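Local coordinates for protein Non-structural maintenance of chromosomes element 1 homolog (Xenopus laevis, PDB 7DG2) that probably acts as a RING-type E3 ubiquitin ligase together with a MAGE partner, as a zinc-binding subunit of the SMC5-SMC6 complex, at residues Leu60-Glu65 with Tyr77-Arg82; Gln9-Ala14 with Asp48-Leu53. One frame throughout, in Å; residues are numbered along the deposited sequence.

Contact 1. Residues Leu60-Glu65 with Tyr77-Arg82; sequences LFMTIE and YALVNR
The beta hairpin of strands 62-68 and 75-81 brings Met62-Glu65 alongside Tyr77-Asn81, with segment axes 161° apart and hence antiparallel. Two hydrogen-bonded pairs set the register. Between Thr63 and Val80 the bonds run both ways, Val80 N to Thr63 O at 2.9 Å being nearly straight at 172°; between Glu65 and Ala78 they also run both ways, Glu65 N reaching Ala78 O at 2.8 Å. Beyond the paired strands, Arg82 N still bonds to Phe61 O, but from above the carbonyl plane, where both residues have already left the strands. The helix and strand order matches a winged-helix fold, in line with the HTH clan of this family, and the hairpin would then be its wing. On one face Met62 CE lies 4.0 Å from Leu79 CD2, while Ile64 CG2 meets the edge of the Tyr77 ring at CD2, near the ring plane; this face packs on helices 6-18 and 46-57, and Phe68 of the Nse4 chain covers Met62 and Leu79. On the other face the Thr63 and Val80 side chains lie side by side. With OG1 anti to the backbone N (chi1 -162°), Thr63 turns CG2 to within 3.6 Å of Val80 CG2. That same Val80 methyl sits over the centre of one face of the Arg82 guanidinium. Arg82 NE and Glu65 OE2 share a water, 2.9 Å from each, whereas Glu65 OE2 and Arg82 NH2 remain 4.4 Å apart, beyond a salt bridge. The NH1 and NH2 groups of Arg82 bond to the carbonyls of Glu168 and Met167 on helix 163-176, which holds the guanidinium in place. Asn81 ND2 bonds to Leu72 O of the Nse4 chain.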
loop_
_atom_site.group_PDB
_atom_site.type_symbol
_atom_site.label_atom_id
_atom_site.label_comp_id
_atom_site.label_asym_id
_atom_site.label_seq_id
_atom_site.Cartn_x
_atom_site.Cartn_y
_atom_site.Cartn_z
ATOM N N LEU A 60 -8.197 16.783 2.746
ATOM C CA LEU A 60 -7.986 15.714 1.786
ATOM C C LEU A 60 -8.945 14.552 2.006
ATOM O O LEU A 60 -8.815 13.523 1.334
ATOM C CB LEU A 60 -6.535 15.217 1.855
ATOM C CG LEU A 60 -5.453 16.302 1.813
ATOM C CD1 LEU A 60 -4.049 15.693 1.851
ATOM C CD2 LEU A 60 -5.625 17.167 0.566
ATOM N N PHE A 61 -9.896 14.707 2.932
ATOM C CA PHE A 61 -10.845 13.658 3.309
ATOM C C PHE A 61 -10.128 12.383 3.731
ATOM O O PHE A 61 -10.515 11.271 3.364
ATOM C CB PHE A 61 -11.831 13.387 2.174
ATOM C CG PHE A 61 -12.620 14.602 1.792
ATOM C CD1 PHE A 61 -13.610 15.085 2.631
ATOM C CD2 PHE A 61 -12.360 15.269 0.613
ATOM C CE1 PHE A 61 -14.337 16.215 2.289
ATOM C CE2 PHE A 61 -13.089 16.401 0.264
ATOM C CZ PHE A 61 -14.070 16.871 1.099
ATOM N N MET A 62 -9.057 12.560 4.501
ATOM C CA MET A 62 -8.290 11.489 5.110
ATOM C C MET A 62 -8.176 11.792 6.601
ATOM O O MET A 62 -8.156 12.957 7.004
ATOM C CB MET A 62 -6.884 11.389 4.477
ATOM C CG MET A 62 -6.915 11.190 2.958
ATOM S SD MET A 62 -5.270 11.438 2.243
ATOM C CE MET A 62 -4.369 10.232 3.171
ATOM N N THR A 63 -8.133 10.747 7.426
ATOM C CA THR A 63 -7.890 10.993 8.842
ATOM C C THR A 63 -7.240 9.770 9.467
ATOM O O THR A 63 -7.359 8.650 8.962
ATOM C CB THR A 63 -9.190 11.372 9.581
ATOM O OG1 THR A 63 -8.859 12.003 10.828
ATOM C CG2 THR A 63 -10.044 10.158 9.858
ATOM N N ILE A 64 -6.513 10.000 10.554
ATOM C CA ILE A 64 -5.956 8.918 11.355
ATOM C C ILE A 64 -6.924 8.697 12.507
ATOM O O ILE A 64 -6.999 9.516 13.431
ATOM C CB ILE A 64 -4.544 9.247 11.858
ATOM C CG1 ILE A 64 -3.591 9.443 10.678
ATOM C CG2 ILE A 64 -4.051 8.122 12.778
ATOM C CD1 ILE A 64 -2.235 10.089 11.064
ATOM N N GLU A 65 -7.697 7.613 12.425
ATOM C CA GLU A 65 -8.711 7.273 13.411
ATOM C C GLU A 65 -8.149 6.313 14.449
ATOM O O GLU A 65 -7.187 5.592 14.193
ATOM C CB GLU A 65 -9.924 6.633 12.729
ATOM C CG GLU A 65 -11.009 7.608 12.353
ATOM C CD GLU A 65 -11.858 8.018 13.551
ATOM O OE1 GLU A 65 -11.407 7.839 14.703
ATOM O OE2 GLU A 65 -12.985 8.505 13.342
ATOM N N TYR A 77 -4.692 2.350 15.441
ATOM C CA TYR A 77 -4.731 3.565 14.643
ATOM C C TYR A 77 -4.809 3.170 13.175
ATOM O O TYR A 77 -4.101 2.257 12.738
ATOM C CB TYR A 77 -3.487 4.430 14.861
ATOM C CG TYR A 77 -3.428 5.089 16.225
ATOM C CD1 TYR A 77 -3.138 4.345 17.363
ATOM C CD2 TYR A 77 -3.654 6.452 16.365
ATOM C CE1 TYR A 77 -3.080 4.952 18.613
ATOM C CE2 TYR A 77 -3.583 7.061 17.615
ATOM C CZ TYR A 77 -3.311 6.302 18.727
ATOM O OH TYR A 77 -3.249 6.917 19.969
ATOM N N ALA A 78 -5.674 3.837 12.421
ATOM C CA ALA A 78 -5.791 3.533 10.999
ATOM C C ALA A 78 -5.924 4.812 10.186
ATOM O O ALA A 78 -6.621 5.747 10.593
ATOM C CB ALA A 78 -6.992 2.627 10.708
ATOM N N LEU A 79 -5.270 4.835 9.023
ATOM C CA LEU A 79 -5.428 5.913 8.054
ATOM C C LEU A 79 -6.621 5.557 7.175
ATOM O O LEU A 79 -6.574 4.568 6.435
ATOM C CB LEU A 79 -4.160 6.078 7.215
ATOM C CG LEU A 79 -4.251 7.179 6.149
ATOM C CD1 LEU A 79 -4.429 8.565 6.807
ATOM C CD2 LEU A 79 -2.992 7.160 5.276
ATOM N N VAL A 80 -7.695 6.338 7.270
ATOM C CA VAL A 80 -8.941 5.987 6.600
ATOM C C VAL A 80 -9.359 7.102 5.648
ATOM O O VAL A 80 -9.077 8.285 5.857
ATOM C CB VAL A 80 -10.071 5.669 7.615
ATOM C CG1 VAL A 80 -9.680 4.469 8.457
ATOM C CG2 VAL A 80 -10.379 6.859 8.508
ATOM N N ASN A 81 -10.024 6.695 4.575
ATOM C CA ASN A 81 -10.654 7.623 3.662
ATOM C C ASN A 81 -12.019 8.032 4.203
ATOM O O ASN A 81 -12.696 7.257 4.883
ATOM C CB ASN A 81 -10.797 6.972 2.292
ATOM C CG ASN A 81 -11.460 7.877 1.304
ATOM O OD1 ASN A 81 -11.129 9.057 1.225
ATOM N ND2 ASN A 81 -12.424 7.345 0.558
ATOM N N ARG A 82 -12.426 9.262 3.902
ATOM C CA ARG A 82 -13.639 9.795 4.508
ATOM C C ARG A 82 -14.604 10.392 3.488
ATOM O O ARG A 82 -15.535 11.104 3.880
ATOM C CB ARG A 82 -13.277 10.819 5.591
ATOM C CG ARG A 82 -12.928 10.154 6.945
ATOM C CD ARG A 82 -14.204 9.537 7.520
ATOM N NE ARG A 82 -14.050 8.570 8.615
ATOM C CZ ARG A 82 -14.027 7.242 8.454
ATOM N NH1 ARG A 82 -14.100 6.705 7.234
ATOM N NH2 ARG A 82 -13.934 6.445 9.521
HETATM O O HOH W 1 -9.289 10.885 0.358
HETATM O O HOH W 2 -13.573 10.121 10.983
#

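Contact 2. Residues Gln9-Ala14 with Asp48-Leu53; sequences QRFLQA and DFVGVL
Phe49 O accepts two weak backbone bonds, from Val52 N at 3.3 Å and Leu53 N at 3.4 Å, in the turn of helix 46-57 from which the Phe49 ring reaches Phe11 on helix 6-18. The axes of segments 9-14 and 48-53 cross at -78° and come no nearer than 10.7 Å, so large side chains must span the gap. Phe49 brings its ring edge over one face of Phe11 in a T-shaped pair, with centroids 5.2 Å apart and planes at 76°. The leading atom is Phe49 CE2, 3.4 Å from Phe11 CG; Phe11 CB in turn lies in the Phe49 ring plane, at its edge. Phe11 has its CG anti to the backbone N (chi1 -178°), which carries the ring out to helix 46-57. Leu53 splits its two methyls between neighbouring residues, CD1 approaching Phe11 CD1 at 3.7 Å and CD2 lying 4.0 Å from Leu12 CB. Val26, Leu29 and Cys33 of helix 23-36 also pack on Phe11, consistent with the three-helix core of a winged-helix fold, and His8 stacks on Phe49. Across the two segments every touching side chain is apolar and buried, which suggests that shape fit and the T-shaped pair contribute to how the helices cross.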
loop_
_atom_site.group_PDB
_atom_site.type_symbol
_atom_site.label_atom_id
_atom_site.label_comp_id
_atom_site.label_asym_id
_atom_site.label_seq_id
_atom_site.Cartn_x
_atom_site.Cartn_y
_atom_site.Cartn_z
ATOM N N GLN A 9 5.740 13.411 8.819
ATOM C CA GLN A 9 5.696 12.814 7.487
ATOM C C GLN A 9 6.138 11.360 7.542
ATOM O O GLN A 9 5.539 10.488 6.892
ATOM C CB GLN A 9 6.574 13.615 6.522
ATOM C CG GLN A 9 6.157 15.083 6.366
ATOM C CD GLN A 9 7.211 15.922 5.683
ATOM O OE1 GLN A 9 8.286 15.426 5.340
ATOM N NE2 GLN A 9 6.919 17.211 5.498
ATOM N N ARG A 10 7.187 11.075 8.324
ATOM C CA ARG A 10 7.693 9.712 8.416
ATOM C C ARG A 10 6.655 8.807 9.052
ATOM O O ARG A 10 6.437 7.681 8.595
ATOM C CB ARG A 10 8.997 9.698 9.224
ATOM C CG ARG A 10 9.622 8.338 9.331
ATOM C CD ARG A 10 10.349 7.985 8.051
ATOM N NE ARG A 10 11.661 8.632 7.959
ATOM C CZ ARG A 10 12.567 8.323 7.038
ATOM N NH1 ARG A 10 13.736 8.947 7.007
ATOM N NH2 ARG A 10 12.285 7.401 6.124
ATOM N N PHE A 11 5.985 9.307 10.091
ATOM C CA PHE A 11 4.900 8.566 10.725
ATOM C C PHE A 11 3.773 8.291 9.733
ATOM O O PHE A 11 3.243 7.172 9.672
ATOM C CB PHE A 11 4.408 9.368 11.932
ATOM C CG PHE A 11 3.315 8.702 12.729
ATOM C CD1 PHE A 11 1.998 8.757 12.310
ATOM C CD2 PHE A 11 3.604 8.078 13.930
ATOM C CE1 PHE A 11 0.985 8.175 13.063
ATOM C CE2 PHE A 11 2.605 7.500 14.689
ATOM C CZ PHE A 11 1.288 7.545 14.255
ATOM N N LEU A 12 3.376 9.310 8.970
ATOM C CA LEU A 12 2.271 9.150 8.029
ATOM C C LEU A 12 2.634 8.158 6.928
ATOM O O LEU A 12 1.809 7.312 6.546
ATOM C CB LEU A 12 1.887 10.516 7.453
ATOM C CG LEU A 12 0.802 10.529 6.378
ATOM C CD1 LEU A 12 -0.477 9.835 6.892
ATOM C CD2 LEU A 12 0.520 11.976 5.927
ATOM N N GLN A 13 3.873 8.220 6.427
ATOM C CA GLN A 13 4.298 7.254 5.412
ATOM C C GLN A 13 4.215 5.826 5.933
ATOM O O GLN A 13 3.723 4.928 5.240
ATOM C CB GLN A 13 5.717 7.563 4.946
ATOM C CG GLN A 13 5.812 8.859 4.146
ATOM C CD GLN A 13 7.150 8.998 3.465
ATOM O OE1 GLN A 13 7.939 8.044 3.428
ATOM N NE2 GLN A 13 7.413 10.179 2.904
ATOM N N ALA A 14 4.701 5.591 7.154
ATOM C CA ALA A 14 4.654 4.245 7.722
ATOM C C ALA A 14 3.214 3.764 7.883
ATOM O O ALA A 14 2.875 2.633 7.513
ATOM C CB ALA A 14 5.387 4.219 9.072
ATOM N N ASP A 48 -1.266 15.216 20.413
ATOM C CA ASP A 48 -0.940 16.423 19.664
ATOM C C ASP A 48 -0.270 16.073 18.343
ATOM O O ASP A 48 -0.528 16.713 17.319
ATOM C CB ASP A 48 -0.024 17.323 20.492
ATOM C CG ASP A 48 -0.752 18.022 21.632
ATOM O OD1 ASP A 48 -1.984 17.862 21.754
ATOM O OD2 ASP A 48 -0.080 18.738 22.407
ATOM N N PHE A 49 0.607 15.065 18.363
ATOM C CA PHE A 49 1.334 14.654 17.162
ATOM C C PHE A 49 0.366 14.158 16.093
ATOM O O PHE A 49 0.402 14.616 14.945
ATOM C CB PHE A 49 2.341 13.566 17.547
ATOM C CG PHE A 49 3.220 13.090 16.415
ATOM C CD1 PHE A 49 4.407 13.745 16.115
ATOM C CD2 PHE A 49 2.891 11.951 15.698
ATOM C CE1 PHE A 49 5.230 13.290 15.096
ATOM C CE2 PHE A 49 3.711 11.497 14.674
ATOM C CZ PHE A 49 4.878 12.173 14.377
ATOM N N VAL A 50 -0.522 13.239 16.469
ATOM C CA VAL A 50 -1.539 12.761 15.535
ATOM C C VAL A 50 -2.464 13.905 15.147
ATOM O O VAL A 50 -2.894 14.012 13.991
ATOM C CB VAL A 50 -2.308 11.567 16.148
ATOM C CG1 VAL A 50 -3.554 11.209 15.336
ATOM C CG2 VAL A 50 -1.400 10.350 16.248
ATOM N N GLY A 51 -2.759 14.795 16.098
ATOM C CA GLY A 51 -3.624 15.930 15.801
ATOM C C GLY A 51 -3.057 16.873 14.756
ATOM O O GLY A 51 -3.803 17.440 13.949
ATOM N N VAL A 52 -1.738 17.070 14.759
ATOM C CA VAL A 52 -1.119 17.880 13.716
ATOM C C VAL A 52 -1.413 17.275 12.356
ATOM O O VAL A 52 -1.857 17.963 11.430
ATOM C CB VAL A 52 0.395 18.008 13.951
ATOM C CG1 VAL A 52 1.060 18.611 12.725
ATOM C CG2 VAL A 52 0.669 18.857 15.191
ATOM N N LEU A 53 -1.168 15.973 12.223
ATOM C CA LEU A 53 -1.428 15.295 10.956
ATOM C C LEU A 53 -2.894 15.427 10.560
ATOM O O LEU A 53 -3.214 15.780 9.418
ATOM C CB LEU A 53 -1.011 13.829 11.071
ATOM C CG LEU A 53 0.499 13.609 10.944
ATOM C CD1 LEU A 53 0.914 12.241 11.460
ATOM C CD2 LEU A 53 0.930 13.792 9.484
#

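Overall arrangement
Contacts 1 and 2 are both buried and meet each other, their centres about 11 Å apart. Ile64 CD1 touches Leu53 CD1 at 3.8 Å and Leu79 CD2 touches Leu12 CD1 at 4.0 Å, so the hairpin face bearing Ile64 and Leu79 closes over the helix pair. Segment 48-53 of contact 2 lies on helix 46-57, the element just before strand 62-68 of contact 1, whereas segment 9-14 comes much earlier in the chain. Their chemistry differs: backbone bonds fix the strand register in contact 1, with polar side chains and water at its margins, while contact 2 joins its helices through hydrocarbon and ring contacts alone. Both border partner subunits, MAGE and Nse4.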